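Local coordinates for uncharacterized protein (Parabacteroides merdae, PDB 4R7F) that is of unknown function but has three immunoglobulin-like beta-sandwich domains, the first related to the first domain of type 9 secretion system plug proteins, at residues H59-E73 and V378-L390. Numbering follows the deposited sequence. Where two conformers were deposited one is given.
Sequences HCNADWTQSQLSPIE and VYYRPMGARYDRL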
ATOM      1  N   HIS A  59     -28.425  14.389  -4.401  1.00 40.03           N
ATOM      2  CA  HIS A  59     -27.257  15.083  -3.952  1.00 37.40           C
ATOM      3  C   HIS A  59     -27.359  15.321  -2.437  1.00 40.43           C
ATOM      4  O   HIS A  59     -28.392  15.813  -1.955  1.00 32.43           O
ATOM      5  CB  HIS A  59     -27.064  16.402  -4.677  1.00 35.56           C
ATOM      6  CG  HIS A  59     -25.766  17.055  -4.333  1.00 37.51           C
ATOM      7  ND1 HIS A  59     -25.639  17.966  -3.307  1.00 35.82           N
ATOM      8  CD2 HIS A  59     -24.518  16.858  -4.817  1.00 36.81           C
ATOM      9  CE1 HIS A  59     -24.380  18.349  -3.220  1.00 37.98           C
ATOM     10  NE2 HIS A  59     -23.674  17.669  -4.105  1.00 29.53           N
ATOM     11  N   CYS A  60     -26.263  15.008  -1.716  1.00 34.59           N
ATOM     12  CA  CYS A  60     -26.221  15.098  -0.268  1.00 36.50           C
ATOM     13  C   CYS A  60     -25.143  16.016   0.247  1.00 33.51           C
ATOM     14  O   CYS A  60     -24.120  16.248  -0.370  1.00 34.60           O
ATOM     15  CB  CYS A  60     -26.011  13.705   0.350  1.00 40.95           C
ATOM     16  SG  CYS A  60     -27.271  12.497  -0.107  1.00 35.59           S
ATOM     17  N   ASN A  61     -25.370  16.511   1.440  1.00 36.21           N
ATOM     18  CA  ASN A  61     -24.352  17.275   2.137  1.00 37.46           C
ATOM     19  C   ASN A  61     -23.335  16.379   2.831  1.00 31.73           C
ATOM     20  O   ASN A  61     -23.410  15.158   2.724  1.00 27.99           O
ATOM     21  CB  ASN A  61     -25.042  18.297   3.043  1.00 32.84           C
ATOM     22  CG  ASN A  61     -25.503  19.518   2.239  1.00 47.27           C
ATOM     23  OD1 ASN A  61     -24.927  19.839   1.174  1.00 43.83           O
ATOM     24  ND2 ASN A  61     -26.543  20.171   2.701  1.00 36.42           N
ATOM     25  N   ALA A  62     -22.357  16.982   3.496  1.00 31.88           N
ATOM     26  CA  ALA A  62     -21.246  16.251   4.069  1.00 31.01           C
ATOM     27  C   ALA A  62     -21.694  15.118   4.985  1.00 35.28           C
ATOM     28  O   ALA A  62     -21.101  14.046   4.966  1.00 33.12           O
ATOM     29  CB  ALA A  62     -20.338  17.195   4.819  1.00 33.87           C
ATOM     30  N   ASP A  63     -22.748  15.357   5.761  1.00 29.25           N
ATOM     31  CA  ASP A  63     -23.265  14.367   6.709  1.00 31.69           C
ATOM     32  C   ASP A  63     -24.249  13.357   6.104  1.00 33.36           C
ATOM     33  O   ASP A  63     -24.849  12.573   6.823  1.00 36.93           O
ATOM     34  CB  ASP A  63     -23.887  15.039   7.947  1.00 31.51           C
ATOM     35  CG  ASP A  63     -25.180  15.805   7.640  1.00 33.28           C
ATOM     36  OD1 ASP A  63     -25.569  15.952   6.471  1.00 38.17           O
ATOM     37  OD2 ASP A  63     -25.799  16.289   8.599  1.00 38.06           O
ATOM     38  N   TRP A  64     -24.367  13.354   4.786  1.00 29.03           N
ATOM     39  CA  TRP A  64     -25.203  12.386   4.045  1.00 27.39           C
ATOM     40  C   TRP A  64     -26.695  12.580   4.258  1.00 26.89           C
ATOM     41  O   TRP A  64     -27.468  11.670   4.015  1.00 34.23           O
ATOM     42  CB  TRP A  64     -24.759  10.936   4.311  1.00 28.29           C
ATOM     43  CG  TRP A  64     -23.522  10.596   3.588  1.00 28.35           C
ATOM     44  CD1 TRP A  64     -22.235  10.580   4.095  1.00 34.11           C
ATOM     45  CD2 TRP A  64     -23.408  10.263   2.206  1.00 27.36           C
ATOM     46  NE1 TRP A  64     -21.339  10.244   3.100  1.00 27.18           N
ATOM     47  CE2 TRP A  64     -22.031  10.037   1.937  1.00 31.50           C
ATOM     48  CE3 TRP A  64     -24.323  10.130   1.170  1.00 30.47           C
ATOM     49  CZ2 TRP A  64     -21.572   9.669   0.687  1.00 29.32           C
ATOM     50  CZ3 TRP A  64     -23.860   9.758  -0.082  1.00 36.21           C
ATOM     51  CH2 TRP A  64     -22.494   9.519  -0.306  1.00 33.36           C
ATOM     52  N   THR A  65     -27.090  13.770   4.716  1.00 28.58           N
ATOM     53  CA  THR A  65     -28.452  14.221   4.566  1.00 28.99           C
ATOM     54  C   THR A  65     -28.562  14.913   3.210  1.00 33.83           C
ATOM     55  O   THR A  65     -27.572  15.453   2.697  1.00 35.07           O
ATOM     56  CB  THR A  65     -28.851  15.254   5.629  1.00 32.17           C
ATOM     57  OG1 THR A  65     -28.032  16.423   5.518  1.00 35.33           O
ATOM     58  CG2 THR A  65     -28.754  14.693   7.021  1.00 33.64           C
ATOM     59  N   GLN A  66     -29.765  14.926   2.650  1.00 36.84           N
ATOM     60  CA  GLN A  66     -30.007  15.530   1.328  1.00 37.00           C
ATOM     61  C   GLN A  66     -29.749  17.031   1.307  1.00 37.52           C
ATOM     62  O   GLN A  66     -30.168  17.748   2.217  1.00 41.50           O
ATOM     63  CB  GLN A  66     -31.432  15.276   0.883  1.00 32.56           C
ATOM     64  CG  GLN A  66     -31.694  15.657  -0.561  1.00 33.11           C
ATOM     65  CD  GLN A  66     -33.070  15.192  -1.044  1.00 38.30           C
ATOM     66  OE1 GLN A  66     -33.833  14.559  -0.319  1.00 47.03           O
ATOM     67  NE2 GLN A  66     -33.376  15.505  -2.270  1.00 35.69           N
ATOM     68  N   SER A  67     -29.052  17.505   0.272  1.00 37.49           N
ATOM     69  CA  SER A  67     -28.772  18.927   0.183  1.00 44.43           C
ATOM     70  C   SER A  67     -30.037  19.635  -0.335  1.00 42.77           C
ATOM     71  O   SER A  67     -31.006  18.986  -0.717  1.00 37.68           O
ATOM     72  CB  SER A  67     -27.567  19.185  -0.723  1.00 38.07           C
ATOM     73  OG  SER A  67     -27.924  19.085  -2.079  1.00 34.71           O
ATOM     74  N   GLN A  68     -30.010  20.958  -0.354  1.00 38.17           N
ATOM     75  CA  GLN A  68     -31.113  21.737  -0.913  1.00 43.86           C
ATOM     76  C   GLN A  68     -31.025  21.896  -2.450  1.00 41.35           C
ATOM     77  O   GLN A  68     -31.827  22.592  -3.043  1.00 49.64           O
ATOM     78  CB  GLN A  68     -31.171  23.103  -0.221  1.00 42.37           C
ATOM     79  CG  GLN A  68     -30.083  24.053  -0.682  1.00 52.03           C
ATOM     80  CD  GLN A  68     -30.046  25.336   0.128  1.00 72.72           C
ATOM     81  OE1 GLN A  68     -30.933  26.196   0.015  1.00 66.02           O
ATOM     82  NE2 GLN A  68     -29.010  25.481   0.943  1.00 89.19           N
ATOM     83  N   LEU A  69     -30.073  21.250  -3.105  1.00 35.78           N
ATOM     84  CA  LEU A  69     -29.904  21.446  -4.529  1.00 40.45           C
ATOM     85  C   LEU A  69     -31.000  20.727  -5.272  1.00 45.55           C
ATOM     86  O   LEU A  69     -31.447  19.677  -4.818  1.00 45.32           O
ATOM     87  CB  LEU A  69     -28.557  20.925  -5.030  1.00 34.21           C
ATOM     88  CG  LEU A  69     -27.291  21.533  -4.464  1.00 36.45           C
ATOM     89  CD1 LEU A  69     -26.135  20.997  -5.263  1.00 41.36           C
ATOM     90  CD2 LEU A  69     -27.343  23.044  -4.606  1.00 38.81           C
ATOM     91  N   SER A  70     -31.422  21.310  -6.405  1.00 50.39           N
ATOM     92  CA  SER A  70     -32.367  20.676  -7.330  0.50 46.76           C
ATOM     93  C   SER A  70     -31.572  19.946  -8.414  1.00 48.02           C
ATOM     94  O   SER A  70     -30.451  20.331  -8.714  1.00 52.18           O
ATOM     95  CB  SER A  70     -33.293  21.717  -7.979  0.50 52.21           C
ATOM     96  OG  SER A  70     -33.957  22.523  -7.015  0.50 47.71           O
ATOM     97  N   PRO A  71     -32.147  18.885  -9.010  1.00 43.68           N
ATOM     98  CA  PRO A  71     -31.415  18.103 -10.003  1.00 46.07           C
ATOM     99  C   PRO A  71     -30.688  18.884 -11.079  1.00 51.00           C
ATOM    100  O   PRO A  71     -29.585  18.490 -11.477  1.00 53.80           O
ATOM    101  CB  PRO A  71     -32.503  17.245 -10.638  1.00 52.14           C
ATOM    102  CG  PRO A  71     -33.485  17.033  -9.546  1.00 47.52           C
ATOM    103  CD  PRO A  71     -33.496  18.327  -8.777  1.00 45.63           C
ATOM    104  N   ILE A  72     -31.267  19.978 -11.556  1.00 48.07           N
ATOM    105  CA  ILE A  72     -30.604  20.735 -12.648  1.00 57.20           C
ATOM    106  C   ILE A  72     -29.296  21.382 -12.159  1.00 60.22           C
ATOM    107  O   ILE A  72     -28.346  21.530 -12.933  1.00 57.89           O
ATOM    108  CB  ILE A  72     -31.554  21.750 -13.366  1.00 68.41           C
ATOM    109  CG1 ILE A  72     -30.991  22.140 -14.756  1.00 67.89           C
ATOM    110  CG2 ILE A  72     -31.885  22.966 -12.490  1.00 52.22           C
ATOM    111  CD1 ILE A  72     -30.817  20.964 -15.720  1.00 86.07           C
ATOM    112  N   GLU A  73     -29.241  21.720 -10.869  1.00 58.49           N
ATOM    113  CA  GLU A  73     -28.029  22.273 -10.265  1.00 48.12           C
ATOM    114  C   GLU A  73     -26.896  21.246 -10.155  1.00 52.43           C
ATOM    115  O   GLU A  73     -25.731  21.627 -10.193  1.00 43.72           O
ATOM    116  CB  GLU A  73     -28.331  22.850  -8.874  1.00 48.60           C
ATOM    117  CG  GLU A  73     -29.185  24.119  -8.871  1.00 45.97           C
ATOM    118  CD  GLU A  73     -29.566  24.553  -7.466  1.00 53.04           C
ATOM    119  OE1 GLU A  73     -30.554  23.987  -6.950  1.00 48.04           O
ATOM    120  OE2 GLU A  73     -28.866  25.432  -6.864  1.00 57.26           O
ATOM    121  N   VAL A 378     -12.793  15.921   3.132  1.00 27.70           N
ATOM    122  CA  VAL A 378     -12.780  17.308   3.475  1.00 29.64           C
ATOM    123  C   VAL A 378     -13.835  18.026   2.632  1.00 29.34           C
ATOM    124  O   VAL A 378     -13.669  18.149   1.447  1.00 30.34           O
ATOM    125  CB  VAL A 378     -11.396  17.911   3.185  1.00 27.61           C
ATOM    126  CG1 VAL A 378     -11.408  19.408   3.476  1.00 32.74           C
ATOM    127  CG2 VAL A 378     -10.318  17.212   4.002  1.00 31.81           C
ATOM    128  N   TYR A 379     -14.891  18.503   3.279  1.00 28.39           N
ATOM    129  CA  TYR A 379     -15.994  19.195   2.660  1.00 28.23           C
ATOM    130  C   TYR A 379     -15.907  20.686   2.975  1.00 31.11           C
ATOM    131  O   TYR A 379     -15.423  21.081   4.040  1.00 27.14           O
ATOM    132  CB  TYR A 379     -17.316  18.667   3.211  1.00 32.15           C
ATOM    133  CG  TYR A 379     -17.560  17.235   2.904  1.00 26.47           C
ATOM    134  CD1 TYR A 379     -18.187  16.854   1.740  1.00 28.44           C
ATOM    135  CD2 TYR A 379     -17.120  16.252   3.749  1.00 27.16           C
ATOM    136  CE1 TYR A 379     -18.422  15.518   1.457  1.00 30.02           C
ATOM    137  CE2 TYR A 379     -17.312  14.924   3.458  1.00 25.02           C
ATOM    138  CZ  TYR A 379     -17.977  14.555   2.327  1.00 30.80           C
ATOM    139  OH  TYR A 379     -18.143  13.203   2.043  1.00 29.13           O
ATOM    140  N   TYR A 380     -16.380  21.520   2.052  1.00 28.09           N
ATOM    141  CA  TYR A 380     -16.135  22.959   2.158  1.00 31.66           C
ATOM    142  C   TYR A 380     -17.431  23.661   1.962  1.00 31.94           C
ATOM    143  O   TYR A 380     -18.104  23.427   0.944  1.00 34.78           O
ATOM    144  CB  TYR A 380     -15.167  23.429   1.073  1.00 29.68           C
ATOM    145  CG  TYR A 380     -15.033  24.940   0.879  1.00 29.07           C
ATOM    146  CD1 TYR A 380     -14.606  25.756   1.922  1.00 37.64           C
ATOM    147  CD2 TYR A 380     -15.191  25.533  -0.373  1.00 28.65           C
ATOM    148  CE1 TYR A 380     -14.398  27.127   1.743  1.00 37.82           C
ATOM    149  CE2 TYR A 380     -14.998  26.916  -0.567  1.00 28.72           C
ATOM    150  CZ  TYR A 380     -14.610  27.706   0.506  1.00 34.16           C
ATOM    151  OH  TYR A 380     -14.410  29.066   0.391  1.00 35.12           O
ATOM    152  N   ARG A 381     -17.778  24.518   2.929  1.00 37.69           N
ATOM    153  CA  ARG A 381     -18.975  25.346   2.818  1.00 36.66           C
ATOM    154  C   ARG A 381     -18.894  26.717   3.454  1.00 35.42           C
ATOM    155  O   ARG A 381     -19.202  26.898   4.636  1.00 36.59           O
ATOM    156  CB  ARG A 381     -20.162  24.622   3.364  1.00 35.53           C
ATOM    157  CG  ARG A 381     -21.431  25.321   2.958  1.00 42.96           C
ATOM    158  CD  ARG A 381     -22.570  24.385   3.058  1.00 47.14           C
ATOM    159  NE  ARG A 381     -23.803  25.115   2.991  1.00 51.30           N
ATOM    160  CZ  ARG A 381     -24.983  24.560   3.217  1.00 52.00           C
ATOM    161  NH1 ARG A 381     -25.080  23.258   3.490  1.00 42.31           N
ATOM    162  NH2 ARG A 381     -26.064  25.309   3.148  1.00 47.46           N
ATOM    163  N   PRO A 382     -18.502  27.706   2.655  1.00 34.44           N
ATOM    164  CA  PRO A 382     -18.406  29.084   3.167  1.00 42.87           C
ATOM    165  C   PRO A 382     -19.798  29.694   3.334  1.00 38.17           C
ATOM    166  O   PRO A 382     -20.748  29.156   2.774  1.00 28.30           O
ATOM    167  CB  PRO A 382     -17.635  29.802   2.055  1.00 45.53           C
ATOM    168  CG  PRO A 382     -18.069  29.102   0.796  1.00 39.51           C
ATOM    169  CD  PRO A 382     -18.338  27.642   1.192  1.00 37.77           C
HETATM  170  N   MSE A 383     -19.913  30.776   4.107  1.00 51.82           N
HETATM  171  CA  MSE A 383     -21.228  31.393   4.350  0.50 54.22           C
HETATM  172  C   MSE A 383     -21.881  31.715   3.021  1.00 46.65           C
HETATM  173  O   MSE A 383     -21.243  32.100   2.045  1.00 50.42           O
HETATM  174  CB  MSE A 383     -21.171  32.580   5.329  0.50 67.43           C
HETATM  175  CG  MSE A 383     -21.600  32.175   6.755  0.50 65.93           C
HETATM  176 SE   MSE A 383     -23.516  31.674   6.849  0.38 84.35          SE
HETATM  177  CE  MSE A 383     -24.343  33.268   6.025  0.50 83.10           C
ATOM    178  N   GLY A 384     -23.186  31.487   2.967  1.00 54.57           N
ATOM    179  CA  GLY A 384     -23.942  31.734   1.745  1.00 60.52           C
ATOM    180  C   GLY A 384     -23.901  30.652   0.670  1.00 68.92           C
ATOM    181  O   GLY A 384     -24.707  30.702  -0.252  1.00 57.89           O
ATOM    182  N   ALA A 385     -22.989  29.673   0.752  1.00 52.28           N
ATOM    183  CA  ALA A 385     -22.956  28.588  -0.259  1.00 44.12           C
ATOM    184  C   ALA A 385     -24.134  27.676  -0.007  1.00 40.94           C
ATOM    185  O   ALA A 385     -24.586  27.559   1.134  1.00 36.01           O
ATOM    186  CB  ALA A 385     -21.651  27.800  -0.199  1.00 46.84           C
ATOM    187  N   ARG A 386     -24.651  27.041  -1.048  1.00 43.62           N
ATOM    188  CA  ARG A 386     -25.912  26.315  -0.910  1.00 45.73           C
ATOM    189  C   ARG A 386     -25.721  24.829  -0.588  1.00 46.83           C
ATOM    190  O   ARG A 386     -26.701  24.110  -0.342  1.00 45.84           O
ATOM    191  CB  ARG A 386     -26.745  26.487  -2.183  1.00 55.53           C
ATOM    192  CG  ARG A 386     -27.103  27.931  -2.496  1.00 63.32           C
ATOM    193  CD  ARG A 386     -27.748  28.110  -3.874  1.00 60.23           C
ATOM    194  NE  ARG A 386     -28.665  27.032  -4.302  1.00 52.86           N
ATOM    195  CZ  ARG A 386     -29.858  26.787  -3.762  1.00 51.39           C
ATOM    196  NH1 ARG A 386     -30.277  27.492  -2.724  1.00 59.85           N
ATOM    197  NH2 ARG A 386     -30.640  25.819  -4.239  1.00 47.35           N
ATOM    198  N   TYR A 387     -24.470  24.362  -0.609  1.00 40.99           N
ATOM    199  CA  TYR A 387     -24.162  22.926  -0.510  1.00 32.74           C
ATOM    200  C   TYR A 387     -22.702  22.685  -0.135  1.00 40.16           C
ATOM    201  O   TYR A 387     -21.859  23.582  -0.240  1.00 45.92           O
ATOM    202  CB  TYR A 387     -24.502  22.183  -1.805  1.00 31.07           C
ATOM    203  CG  TYR A 387     -23.524  22.411  -2.925  1.00 34.62           C
ATOM    204  CD1 TYR A 387     -23.501  23.626  -3.622  1.00 43.53           C
ATOM    205  CD2 TYR A 387     -22.583  21.441  -3.261  1.00 34.16           C
ATOM    206  CE1 TYR A 387     -22.564  23.866  -4.632  1.00 47.53           C
ATOM    207  CE2 TYR A 387     -21.652  21.663  -4.283  1.00 38.69           C
ATOM    208  CZ  TYR A 387     -21.651  22.871  -4.969  1.00 35.65           C
ATOM    209  OH  TYR A 387     -20.750  23.089  -5.989  1.00 34.01           O
ATOM    210  N   ASP A 388     -22.436  21.471   0.337  1.00 37.47           N
ATOM    211  CA  ASP A 388     -21.117  21.053   0.756  1.00 33.53           C
ATOM    212  C   ASP A 388     -20.356  20.478  -0.436  1.00 37.13           C
ATOM    213  O   ASP A 388     -20.700  19.403  -0.952  1.00 33.89           O
ATOM    214  CB  ASP A 388     -21.208  19.965   1.816  1.00 34.97           C
ATOM    215  CG  ASP A 388     -21.644  20.482   3.178  1.00 39.29           C
ATOM    216  OD1 ASP A 388     -21.371  21.642   3.514  1.00 41.69           O
ATOM    217  OD2 ASP A 388     -22.242  19.695   3.941  1.00 35.69           O
ATOM    218  N   ARG A 389     -19.305  21.190  -0.839  1.00 36.79           N
ATOM    219  CA  ARG A 389     -18.338  20.680  -1.813  1.00 35.49           C
ATOM    220  C   ARG A 389     -17.351  19.776  -1.143  1.00 30.19           C
ATOM    221  O   ARG A 389     -16.985  19.990   0.021  1.00 36.39           O
ATOM    222  CB  ARG A 389     -17.585  21.827  -2.470  1.00 33.40           C
ATOM    223  CG  ARG A 389     -18.476  22.688  -3.349  1.00 36.45           C
ATOM    224  CD  ARG A 389     -17.857  24.048  -3.598  1.00 42.09           C
ATOM    225  NE  ARG A 389     -16.672  23.946  -4.452  1.00 38.64           N
ATOM    226  CZ  ARG A 389     -15.847  24.963  -4.691  1.00 37.05           C
ATOM    227  NH1 ARG A 389     -16.046  26.125  -4.101  1.00 36.32           N
ATOM    228  NH2 ARG A 389     -14.804  24.826  -5.493  1.00 31.11           N
ATOM    229  N   LEU A 390     -16.918  18.772  -1.889  1.00 27.85           N
ATOM    230  CA  LEU A 390     -15.909  17.878  -1.438  1.00 29.38           C
ATOM    231  C   LEU A 390     -14.618  18.292  -2.147  1.00 30.35           C
ATOM    232  O   LEU A 390     -14.455  18.032  -3.332  1.00 30.68           O
ATOM    233  CB  LEU A 390     -16.330  16.446  -1.777  1.00 27.19           C
ATOM    234  CG  LEU A 390     -15.336  15.330  -1.482  1.00 27.53           C
ATOM    235  CD1 LEU A 390     -14.950  15.392  -0.026  1.00 31.00           C
ATOM    236  CD2 LEU A 390     -15.857  13.939  -1.826  1.00 29.35           C
TER
HETATM  237  O   HOH W   1     -21.505  16.994  -0.037  1.00 27.82           O
HETATM  238  O   HOH W   2     -27.772  22.092   1.170  1.00 32.98           O
HETATM  239  O   HOH W   3     -19.003  12.080   4.773  1.00 31.24           O
HETATM  240  O   HOH W   4     -23.353  18.317   6.640  1.00 28.40           O
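Arg386 and Glu73 form a side-on salt bridge. Arg386 NE lies 3.0 Å from Glu73 OE2, and NH2 reaches both carboxylate oxygens on their syn sides. The two flat groups are nearly coplanar, 18° apart. Ser70 N also donates to Glu73 OE1, which helps fix the carboxylate. The arginine chain bends at chi3 (37°), and with chi4 this brings NE and NH2 to the carboxylate.

A second polar cluster centres on Asp388. Ala62 N donates to the anti lone pair of Asp388 OD2 at 2.8 Å, in an almost straight bond. Asp388 OD1 is held by a salt bridge to Lys182. Asp388 N returns a bond to Asn61 OD1 at 3.1 Å, reaching it from above the carbonyl plane. Between the two clusters, Gln68 NE2 donates to Arg386 O at 3.0 Å, well off straight. A water there accepts from Asn61 ND2 and Gln68 N and donates to Arg386 O. Another water bridges Cys60 O and Asp388 O.

Packing surrounds these bonds. Ala62 CB sits over one face of the Tyr379 ring, 3.6 Å from its centroid, while Leu390 CD1 lies on the opposite face. Tyr379 OH is hydrogen-bonded to Asn115 OD1. Leu69 CD1 rests over a face of Tyr387, 3.8 Å from Tyr387 CG. His59 CE1 makes an oblique ring contact with Tyr387 CD2 at 3.6 Å, and His59 ND1 shares a hydrogen bond with Ser67 OG.

The type I turn of Asn61 to Trp64 and the following loop, after strand 53-60, thus dock against the hairpin loop between antiparallel strands 373-380 and 389-397. The contact joins the plug-protein-like first domain to the sheet of 181-187, 373-380 and 389-397, consistent with a loop-to-loop interface between immunoglobulin-like domains.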